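LP04448p (Drosophila melanogaster, PDB 4QMH) belongs to the XMAP215 family, which drives microtubule polymerization through an array of TOG domains, the fourth of which, probably a tubulin-binding module, is described here. Local coordinates at residues E133-E138 with E174-M179; L58-A63 with V96-P101; L155-A160 with R195-E200. One frame throughout, in Å; residues are numbered along the deposited sequence.

Interaction 1: E133-E138 with E174-M179; sequences EFFESE and EDIHSM
Asp-175, in the first turn of helix 173-186, presses its carboxylate against the backbone of the 133-138 loop. Its CG lies anti to the backbone N (chi1 -156°), which carries both oxygens across to the facing chain. OD1 offers its syn lone pair to the amide of Glu-138, with N to OD1 2.9 Å and a bent N-H...O angle of 142°. OD2 rests 3.3 Å from Phe-135 C and lies 2.7 Å from a water that is also within hydrogen-bonding distance of Phe-134 O. One carboxylate thus meets the bend of the loop at two places, directly and through water. A leucine here would probably leave the Glu-138 amide without its acceptor, take one acceptor from the water and leave the turn less firmly held.

Next to the carboxylate, round the Phe-135 ring, the packing is tight and apolar. The ring has Met-179 CE at its edge, 3.7 Å from Phe-135 CD1, the two side chains meeting at about a right angle. Ile-176 CD1 approaches the same CD1 atom obliquely, also at 3.7 Å. The other flank is open to solvent. There the extended side chain of Glu-138 runs past Ser-178, its CG 3.6 Å from Ser-178 OG, in a contact of methylene groups and hydroxyl. Glu-138 OE2 stays 5.4 Å from Glu-174 OE2, a like charge that probably discourages closer approach on this side.

Glu-138 is the N-cap residue of helix 139-145, so the contact meets the chain where that helix begins, beside helix 173-186. Ile-140 covers Phe-135 and Met-179, Ile-205 of helix 192-209 backs Ile-176 and Met-179, and Phe-134 stacks on Phe-100 of helix 96-106.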
loop_
_atom_site.group_PDB
_atom_site.type_symbol
_atom_site.label_atom_id
_atom_site.label_comp_id
_atom_site.label_asym_id
_atom_site.label_seq_id
_atom_site.Cartn_x
_atom_site.Cartn_y
_atom_site.Cartn_z
ATOM N N GLU A 133 6.427 -7.604 1.153
ATOM C CA GLU A 133 7.006 -6.329 1.565
ATOM C C GLU A 133 5.992 -5.308 2.053
ATOM O O GLU A 133 6.387 -4.320 2.685
ATOM C CB GLU A 133 7.862 -5.711 0.453
ATOM C CG GLU A 133 9.218 -6.369 0.292
ATOM C CD GLU A 133 9.101 -7.730 -0.345
ATOM O OE1 GLU A 133 8.080 -7.986 -1.021
ATOM O OE2 GLU A 133 10.026 -8.542 -0.183
ATOM N N PHE A 134 4.704 -5.522 1.779
ATOM C CA PHE A 134 3.663 -4.594 2.256
ATOM C C PHE A 134 3.401 -4.766 3.749
ATOM O O PHE A 134 2.879 -3.864 4.413
ATOM C CB PHE A 134 2.332 -4.821 1.530
ATOM C CG PHE A 134 2.359 -4.490 0.061
ATOM C CD1 PHE A 134 3.144 -3.463 -0.426
ATOM C CD2 PHE A 134 1.576 -5.209 -0.827
ATOM C CE1 PHE A 134 3.153 -3.169 -1.783
ATOM C CE2 PHE A 134 1.574 -4.918 -2.187
ATOM C CZ PHE A 134 2.366 -3.902 -2.661
ATOM N N PHE A 135 3.716 -5.951 4.264
ATOM C CA PHE A 135 3.371 -6.327 5.636
ATOM C C PHE A 135 4.580 -6.220 6.556
ATOM O O PHE A 135 4.981 -7.181 7.213
ATOM C CB PHE A 135 2.739 -7.725 5.643
ATOM C CG PHE A 135 1.435 -7.773 4.907
ATOM C CD1 PHE A 135 0.265 -7.360 5.528
ATOM C CD2 PHE A 135 1.377 -8.180 3.584
ATOM C CE1 PHE A 135 -0.955 -7.382 4.843
ATOM C CE2 PHE A 135 0.170 -8.186 2.890
ATOM C CZ PHE A 135 -1.002 -7.788 3.530
ATOM N N GLU A 136 5.137 -5.015 6.588
ATOM C CA GLU A 136 6.329 -4.696 7.349
ATOM C C GLU A 136 6.240 -3.267 7.854
ATOM O O GLU A 136 5.618 -2.407 7.223
ATOM C CB GLU A 136 7.581 -4.836 6.477
ATOM C CG GLU A 136 7.794 -6.248 5.941
ATOM C CD GLU A 136 9.259 -6.550 5.639
ATOM O OE1 GLU A 136 10.112 -5.700 5.944
ATOM O OE2 GLU A 136 9.552 -7.639 5.106
ATOM N N SER A 137 6.862 -3.034 9.004
ATOM C CA SER A 137 7.099 -1.695 9.528
ATOM C C SER A 137 5.844 -0.898 9.841
ATOM O O SER A 137 5.899 0.323 9.954
ATOM C CB SER A 137 8.006 -0.919 8.572
ATOM O OG SER A 137 9.236 -1.602 8.410
ATOM N N GLU A 138 4.729 -1.610 9.993
ATOM C CA GLU A 138 3.441 -1.013 10.343
ATOM C C GLU A 138 2.969 0.040 9.353
ATOM O O GLU A 138 2.280 0.977 9.728
ATOM C CB GLU A 138 3.454 -0.452 11.769
ATOM C CG GLU A 138 3.659 -1.557 12.822
ATOM C CD GLU A 138 3.566 -1.070 14.271
ATOM O OE1 GLU A 138 3.144 0.079 14.517
ATOM O OE2 GLU A 138 3.922 -1.852 15.181
ATOM N N GLU A 174 3.528 -10.453 13.096
ATOM C CA GLU A 174 3.635 -9.308 13.979
ATOM C C GLU A 174 3.005 -8.080 13.332
ATOM O O GLU A 174 2.387 -7.264 14.018
ATOM C CB GLU A 174 5.100 -9.022 14.313
ATOM C CG GLU A 174 5.295 -7.838 15.252
ATOM C CD GLU A 174 4.514 -7.950 16.554
ATOM O OE1 GLU A 174 4.193 -9.075 17.000
ATOM O OE2 GLU A 174 4.216 -6.894 17.146
ATOM N N ASP A 175 3.192 -7.926 12.023
ATOM C CA ASP A 175 2.581 -6.791 11.344
ATOM C C ASP A 175 1.057 -6.908 11.333
ATOM O O ASP A 175 0.358 -5.901 11.511
ATOM C CB ASP A 175 3.119 -6.623 9.925
ATOM C CG ASP A 175 2.965 -5.200 9.421
ATOM O OD1 ASP A 175 3.651 -4.316 9.978
ATOM O OD2 ASP A 175 2.180 -4.972 8.479
ATOM N N ILE A 176 0.535 -8.115 11.120
ATOM C CA ILE A 176 -0.918 -8.316 11.263
ATOM C C ILE A 176 -1.389 -7.972 12.689
ATOM O O ILE A 176 -2.413 -7.312 12.876
ATOM C CB ILE A 176 -1.348 -9.740 10.857
ATOM C CG1 ILE A 176 -0.923 -10.049 9.418
ATOM C CG2 ILE A 176 -2.856 -9.921 11.027
ATOM C CD1 ILE A 176 -1.438 -9.061 8.396
ATOM N N HIS A 177 -0.637 -8.393 13.704
ATOM C CA HIS A 177 -0.964 -8.003 15.075
ATOM C C HIS A 177 -1.141 -6.484 15.220
ATOM O O HIS A 177 -2.005 -6.021 15.958
ATOM C CB HIS A 177 0.105 -8.475 16.064
ATOM C CG HIS A 177 -0.126 -9.849 16.612
ATOM N ND1 HIS A 177 -1.025 -10.106 17.625
ATOM C CD2 HIS A 177 0.450 -11.037 16.308
ATOM C CE1 HIS A 177 -1.001 -11.396 17.913
ATOM N NE2 HIS A 177 -0.117 -11.984 17.127
ATOM N N SER A 178 -0.311 -5.708 14.525
ATOM C CA SER A 178 -0.372 -4.258 14.641
ATOM C C SER A 178 -1.689 -3.686 14.107
ATOM O O SER A 178 -2.054 -2.562 14.446
ATOM C CB SER A 178 0.823 -3.595 13.943
ATOM O OG SER A 178 0.691 -3.653 12.531
ATOM N N MET A 179 -2.395 -4.467 13.294
ATOM C CA MET A 179 -3.666 -4.027 12.719
ATOM C C MET A 179 -4.826 -4.288 13.666
ATOM O O MET A 179 -5.903 -3.716 13.522
ATOM C CB MET A 179 -3.932 -4.743 11.403
ATOM C CG MET A 179 -2.821 -4.567 10.384
ATOM S SD MET A 179 -3.150 -5.581 8.941
ATOM C CE MET A 179 -1.558 -5.382 8.139
HETATM O O HOH W 1 2.256 -2.771 6.920
#

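Interaction 2: L58-A63 with V96-P101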
loop_
_atom_site.group_PDB
_atom_site.type_symbol
_atom_site.label_atom_id
_atom_site.label_comp_id
_atom_site.label_asym_id
_atom_site.label_seq_id
_atom_site.Cartn_x
_atom_site.Cartn_y
_atom_site.Cartn_z
ATOM N N LEU A 58 15.914 7.922 -7.037
ATOM C CA LEU A 58 14.601 8.173 -7.615
ATOM C C LEU A 58 13.436 7.815 -6.686
ATOM O O LEU A 58 12.419 8.505 -6.685
ATOM C CB LEU A 58 14.434 7.422 -8.937
ATOM C CG LEU A 58 13.088 7.605 -9.639
ATOM C CD1 LEU A 58 12.867 9.089 -9.993
ATOM C CD2 LEU A 58 13.026 6.724 -10.874
ATOM N N ALA A 59 13.563 6.737 -5.907
ATOM C CA ALA A 59 12.420 6.273 -5.113
ATOM C C ALA A 59 11.952 7.286 -4.069
ATOM O O ALA A 59 10.765 7.584 -3.991
ATOM C CB ALA A 59 12.685 4.885 -4.481
ATOM N N PRO A 60 12.880 7.841 -3.273
ATOM C CA PRO A 60 12.425 8.861 -2.322
ATOM C C PRO A 60 11.883 10.099 -3.040
ATOM O O PRO A 60 10.931 10.726 -2.567
ATOM C CB PRO A 60 13.691 9.201 -1.533
ATOM C CG PRO A 60 14.612 8.037 -1.736
ATOM C CD PRO A 60 14.302 7.500 -3.099
ATOM N N ALA A 61 12.471 10.423 -4.186
ATOM C CA ALA A 61 11.999 11.544 -4.992
ATOM C C ALA A 61 10.557 11.322 -5.435
ATOM O O ALA A 61 9.729 12.222 -5.325
ATOM C CB ALA A 61 12.899 11.753 -6.197
ATOM N N LEU A 62 10.263 10.120 -5.932
ATOM C CA LEU A 62 8.892 9.792 -6.334
ATOM C C LEU A 62 7.926 9.771 -5.159
ATOM O O LEU A 62 6.755 10.129 -5.306
ATOM C CB LEU A 62 8.831 8.446 -7.059
ATOM C CG LEU A 62 9.411 8.415 -8.471
ATOM C CD1 LEU A 62 9.394 6.995 -9.007
ATOM C CD2 LEU A 62 8.596 9.337 -9.368
ATOM N N ALA A 63 8.413 9.351 -4.000
ATOM C CA ALA A 63 7.570 9.302 -2.808
ATOM C C ALA A 63 7.007 10.692 -2.483
ATOM O O ALA A 63 5.805 10.844 -2.204
ATOM C CB ALA A 63 8.349 8.733 -1.635
ATOM N N VAL A 96 9.389 -0.708 -2.247
ATOM C CA VAL A 96 8.101 -0.712 -1.557
ATOM C C VAL A 96 8.107 0.185 -0.312
ATOM O O VAL A 96 7.169 0.952 -0.072
ATOM C CB VAL A 96 7.671 -2.164 -1.214
ATOM C CG1 VAL A 96 6.608 -2.176 -0.121
ATOM C CG2 VAL A 96 7.182 -2.865 -2.468
ATOM N N ARG A 97 9.178 0.119 0.471
ATOM C CA ARG A 97 9.264 0.959 1.662
ATOM C C ARG A 97 9.143 2.461 1.356
ATOM O O ARG A 97 8.561 3.218 2.137
ATOM C CB ARG A 97 10.554 0.650 2.417
ATOM C CG ARG A 97 10.719 1.393 3.703
ATOM C CD ARG A 97 11.979 0.929 4.409
ATOM N NE ARG A 97 12.228 1.736 5.589
ATOM C CZ ARG A 97 11.694 1.487 6.773
ATOM N NH1 ARG A 97 10.884 0.441 6.923
ATOM N NH2 ARG A 97 11.971 2.279 7.799
ATOM N N ASN A 98 9.679 2.896 0.215
ATOM C CA ASN A 98 9.541 4.294 -0.185
ATOM C C ASN A 98 8.159 4.642 -0.734
ATOM O O ASN A 98 7.600 5.689 -0.409
ATOM C CB ASN A 98 10.619 4.683 -1.206
ATOM C CG ASN A 98 11.951 5.032 -0.554
ATOM O OD1 ASN A 98 12.061 6.017 0.184
ATOM N ND2 ASN A 98 12.969 4.238 -0.841
ATOM N N LEU A 99 7.604 3.759 -1.558
ATOM C CA LEU A 99 6.447 4.121 -2.374
ATOM C C LEU A 99 5.109 3.691 -1.796
ATOM O O LEU A 99 4.109 4.365 -2.000
ATOM C CB LEU A 99 6.577 3.541 -3.779
ATOM C CG LEU A 99 7.855 3.977 -4.491
ATOM C CD1 LEU A 99 7.959 3.271 -5.839
ATOM C CD2 LEU A 99 7.886 5.491 -4.654
ATOM N N PHE A 100 5.090 2.562 -1.097
ATOM C CA PHE A 100 3.837 2.030 -0.562
ATOM C C PHE A 100 3.109 3.001 0.391
ATOM O O PHE A 100 1.895 3.147 0.296
ATOM C CB PHE A 100 4.103 0.662 0.094
ATOM C CG PHE A 100 2.872 -0.063 0.577
ATOM C CD1 PHE A 100 1.762 -0.229 -0.240
ATOM C CD2 PHE A 100 2.862 -0.656 1.837
ATOM C CE1 PHE A 100 0.651 -0.938 0.199
ATOM C CE2 PHE A 100 1.748 -1.356 2.284
ATOM C CZ PHE A 100 0.643 -1.500 1.458
ATOM N N PRO A 101 3.835 3.664 1.310
ATOM C CA PRO A 101 3.118 4.636 2.149
ATOM C C PRO A 101 2.378 5.688 1.324
ATOM O O PRO A 101 1.265 6.094 1.698
ATOM C CB PRO A 101 4.236 5.279 2.964
ATOM C CG PRO A 101 5.253 4.150 3.114
ATOM C CD PRO A 101 5.229 3.471 1.756
#
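The helical segments 58-63 and 96-101 run almost parallel, their axes 8.4 Å apart at closest approach and 10° from the same direction, and their backbones come nearest where the CA atoms of Ala-63 and Leu-99 lie 5.3 Å apart. Small residues permit this spacing. Ala-59 points its methyl at Asn-98, with CB 3.7 Å from ND2 of the amide. The same amide reaches across to Pro-60, whose ring it meets obliquely, Asn-98 OD1 lying 3.8 Å from Pro-60 CG. With CG beside its own backbone N (chi1 -82°), Asn-98 lays its side chain over the Ala-59 to Pro-60 link, a van der Waals contact of the amide with the proline ring and the alanine methyl on the more exposed side.

Toward the buried side a single methyl branch does the work. Leu-99 CD2 lies against one turn of helix 58-66, 3.6 Å from Ala-59 O and 3.9 Å from Leu-62 CB. Ala-63 completes the contact: its CB sits 3.4 Å from Asn-98 O, so methyl and carbonyl meet closely. Behind this layer, Leu-62 rests on Met-26 of helix 20-26 and Leu-99 on Phe-125 of helix 112-129.

Helix 71-88 lies between the two in sequence, and the two pack side by side in the same direction. Such near-parallel neighbours within one layer are characteristic of the HEAT-like helical repeats from which TOG domains are built.

Interaction 3: L155-A160 with R195-E200; sequences LWAWLA and RKNANE
Trp-156, Asn-197 and Ala-160 carry most of this contact between helices 149-162 and 192-209, neighbours within one layer of the HEAT-like solenoid that forms a TOG domain. The two segments run in nearly the same direction, crossing at 23° with their axes 7.9 Å apart.

Trp-156 contributes its ring face. Its indole lies against Ala-198, whose CB stands 3.8 Å from the centroid of the five-membered ring and only 6° off the ring normal, a well-centred CH-pi contact. CG is anti to the carbonyl carbon (chi1 -76°), an arrangement that lays the ring along the neighbouring helix while CB itself touches the Asn-197 backbone, 3.7 Å from Asn-197 C. The indole N-H is satisfied by His-186 of helix 173-186, whose ring also meets the indole nearly at right angles, so the orientation of the tryptophan is fixed by a hydrogen bond as well as by packing.

Asn-197 packs beside it. Its CB lies 3.8 Å from Trp-156 CB, and its amide extends over Ala-157, bringing ND2 to 3.7 Å from Ala-157 CB. The same ND2 donates to the carbonyl of Thr-153, one turn back on helix 149-162, a hydrogen bond that joins the two helices just outside the 155-160 segment.

One turn further on, Ala-160 takes over at the more solvent-facing end. Its methyl abuts the backbone of Glu-200, whose extended side chain carries its carboxylate to Lys-196 NZ, one turn earlier on the same helix, in a salt bridge. The last link is a water that donates to both main chains, 3.2 Å from Ala-160 O and 2.8 Å from Glu-200 O.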
loop_
_atom_site.group_PDB
_atom_site.type_symbol
_atom_site.label_atom_id
_atom_site.label_comp_id
_atom_site.label_asym_id
_atom_site.label_seq_id
_atom_site.Cartn_x
_atom_site.Cartn_y
_atom_site.Cartn_z
ATOM N N LEU A 155 -8.889 0.395 2.410
ATOM C CA LEU A 155 -7.817 -0.436 2.955
ATOM C C LEU A 155 -8.347 -1.707 3.616
ATOM O O LEU A 155 -7.786 -2.789 3.432
ATOM C CB LEU A 155 -6.933 0.379 3.904
ATOM C CG LEU A 155 -5.621 -0.268 4.335
ATOM C CD1 LEU A 155 -4.903 -0.951 3.160
ATOM C CD2 LEU A 155 -4.731 0.776 4.996
ATOM N N TRP A 156 -9.441 -1.603 4.366
ATOM C CA TRP A 156 -10.066 -2.814 4.880
ATOM C C TRP A 156 -10.588 -3.726 3.758
ATOM O O TRP A 156 -10.540 -4.947 3.878
ATOM C CB TRP A 156 -11.183 -2.498 5.884
ATOM C CG TRP A 156 -10.671 -2.073 7.236
ATOM C CD1 TRP A 156 -10.933 -0.893 7.876
ATOM C CD2 TRP A 156 -9.808 -2.820 8.112
ATOM N NE1 TRP A 156 -10.297 -0.865 9.090
ATOM C CE2 TRP A 156 -9.593 -2.027 9.259
ATOM C CE3 TRP A 156 -9.196 -4.077 8.035
ATOM C CZ2 TRP A 156 -8.792 -2.449 10.327
ATOM C CZ3 TRP A 156 -8.401 -4.492 9.092
ATOM C CH2 TRP A 156 -8.205 -3.681 10.226
ATOM N N ALA A 157 -11.085 -3.147 2.669
ATOM C CA ALA A 157 -11.567 -3.968 1.559
ATOM C C ALA A 157 -10.397 -4.729 0.967
ATOM O O ALA A 157 -10.511 -5.900 0.621
ATOM C CB ALA A 157 -12.207 -3.100 0.490
ATOM N N TRP A 158 -9.267 -4.040 0.841
ATOM C CA TRP A 158 -8.086 -4.640 0.238
ATOM C C TRP A 158 -7.548 -5.747 1.127
ATOM O O TRP A 158 -7.217 -6.824 0.646
ATOM C CB TRP A 158 -7.024 -3.573 -0.017
ATOM C CG TRP A 158 -5.755 -4.086 -0.656
ATOM C CD1 TRP A 158 -5.540 -4.325 -1.980
ATOM C CD2 TRP A 158 -4.520 -4.368 0.012
ATOM N NE1 TRP A 158 -4.238 -4.758 -2.184
ATOM C CE2 TRP A 158 -3.597 -4.800 -0.972
ATOM C CE3 TRP A 158 -4.108 -4.313 1.350
ATOM C CZ2 TRP A 158 -2.290 -5.165 -0.659
ATOM C CZ3 TRP A 158 -2.809 -4.684 1.659
ATOM C CH2 TRP A 158 -1.916 -5.103 0.657
ATOM N N LEU A 159 -7.477 -5.497 2.428
ATOM C CA LEU A 159 -7.021 -6.534 3.345
ATOM C C LEU A 159 -7.967 -7.728 3.327
ATOM O O LEU A 159 -7.523 -8.871 3.345
ATOM C CB LEU A 159 -6.880 -5.985 4.770
ATOM C CG LEU A 159 -5.746 -4.971 4.977
ATOM C CD1 LEU A 159 -5.918 -4.217 6.298
ATOM C CD2 LEU A 159 -4.394 -5.663 4.933
ATOM N N ALA A 160 -9.272 -7.462 3.283
ATOM C CA ALA A 160 -10.259 -8.540 3.295
ATOM C C ALA A 160 -10.136 -9.385 2.038
ATOM O O ALA A 160 -10.325 -10.603 2.061
ATOM C CB ALA A 160 -11.685 -7.967 3.421
ATOM N N ARG A 195 -17.339 0.080 8.773
ATOM C CA ARG A 195 -17.839 -1.053 9.549
ATOM C C ARG A 195 -17.978 -2.290 8.682
ATOM O O ARG A 195 -17.512 -3.368 9.048
ATOM C CB ARG A 195 -19.200 -0.737 10.181
ATOM C CG ARG A 195 -19.157 0.166 11.397
ATOM C CD ARG A 195 -20.432 0.034 12.258
ATOM N NE ARG A 195 -21.673 0.229 11.503
ATOM C CZ ARG A 195 -22.188 1.414 11.179
ATOM N NH1 ARG A 195 -21.567 2.534 11.520
ATOM N NH2 ARG A 195 -23.327 1.481 10.499
ATOM N N LYS A 196 -18.634 -2.142 7.537
ATOM C CA LYS A 196 -18.863 -3.278 6.653
ATOM C C LYS A 196 -17.544 -3.916 6.234
ATOM O O LYS A 196 -17.366 -5.131 6.321
ATOM C CB LYS A 196 -19.670 -2.857 5.417
ATOM C CG LYS A 196 -19.806 -3.948 4.371
ATOM C CD LYS A 196 -20.718 -3.485 3.235
ATOM C CE LYS A 196 -20.919 -4.580 2.200
ATOM N NZ LYS A 196 -19.661 -4.870 1.461
ATOM N N ASN A 197 -16.605 -3.093 5.790
ATOM C CA ASN A 197 -15.360 -3.616 5.266
ATOM C C ASN A 197 -14.448 -4.177 6.371
ATOM O O ASN A 197 -13.775 -5.186 6.172
ATOM C CB ASN A 197 -14.654 -2.557 4.416
ATOM C CG ASN A 197 -15.405 -2.266 3.125
ATOM O OD1 ASN A 197 -16.442 -2.875 2.856
ATOM N ND2 ASN A 197 -14.887 -1.345 2.320
ATOM N N ALA A 198 -14.429 -3.537 7.534
ATOM C CA ALA A 198 -13.615 -4.071 8.634
ATOM C C ALA A 198 -14.146 -5.435 9.103
ATOM O O ALA A 198 -13.374 -6.378 9.356
ATOM C CB ALA A 198 -13.527 -3.070 9.778
ATOM N N ASN A 199 -15.463 -5.568 9.191
ATOM C CA ASN A 199 -16.034 -6.865 9.531
ATOM C C ASN A 199 -15.655 -7.939 8.520
ATOM O O ASN A 199 -15.367 -9.082 8.895
ATOM C CB ASN A 199 -17.552 -6.773 9.703
ATOM C CG ASN A 199 -17.947 -6.278 11.078
ATOM O OD1 ASN A 199 -17.950 -7.039 12.047
ATOM N ND2 ASN A 199 -18.264 -4.989 11.180
ATOM N N GLU A 200 -15.640 -7.572 7.244
ATOM C CA GLU A 200 -15.275 -8.515 6.192
ATOM C C GLU A 200 -13.815 -8.936 6.284
ATOM O O GLU A 200 -13.441 -9.984 5.778
ATOM C CB GLU A 200 -15.581 -7.930 4.813
ATOM C CG GLU A 200 -17.070 -7.743 4.581
ATOM C CD GLU A 200 -17.393 -7.298 3.176
ATOM O OE1 GLU A 200 -16.463 -7.228 2.340
ATOM O OE2 GLU A 200 -18.585 -7.031 2.909
HETATM O O HOH W 2 -11.233 -11.438 4.961
#

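How the interactions relate
Along the chain interaction 2 comes first and closes before the other two begin, whereas the segments of interactions 1 and 3 alternate. Interactions 2 and 3 are same-layer helix contacts on opposite sides of the chain's centre, with centres 25 Å apart and no touch between them. Interaction 1 lies nearer to both, about 18 Å from interaction 2 and 16 Å from interaction 3, measured between centres. Its loop bridges them: Phe-134 packs on Val-96 of helix 96-106 and, on another side, on Trp-158 of helix 149-162, while Phe-135 touches Leu-159. The loop thus places interactions 2 and 3 in one helical array, with packing that runs from helix 96-106 to helix 149-162.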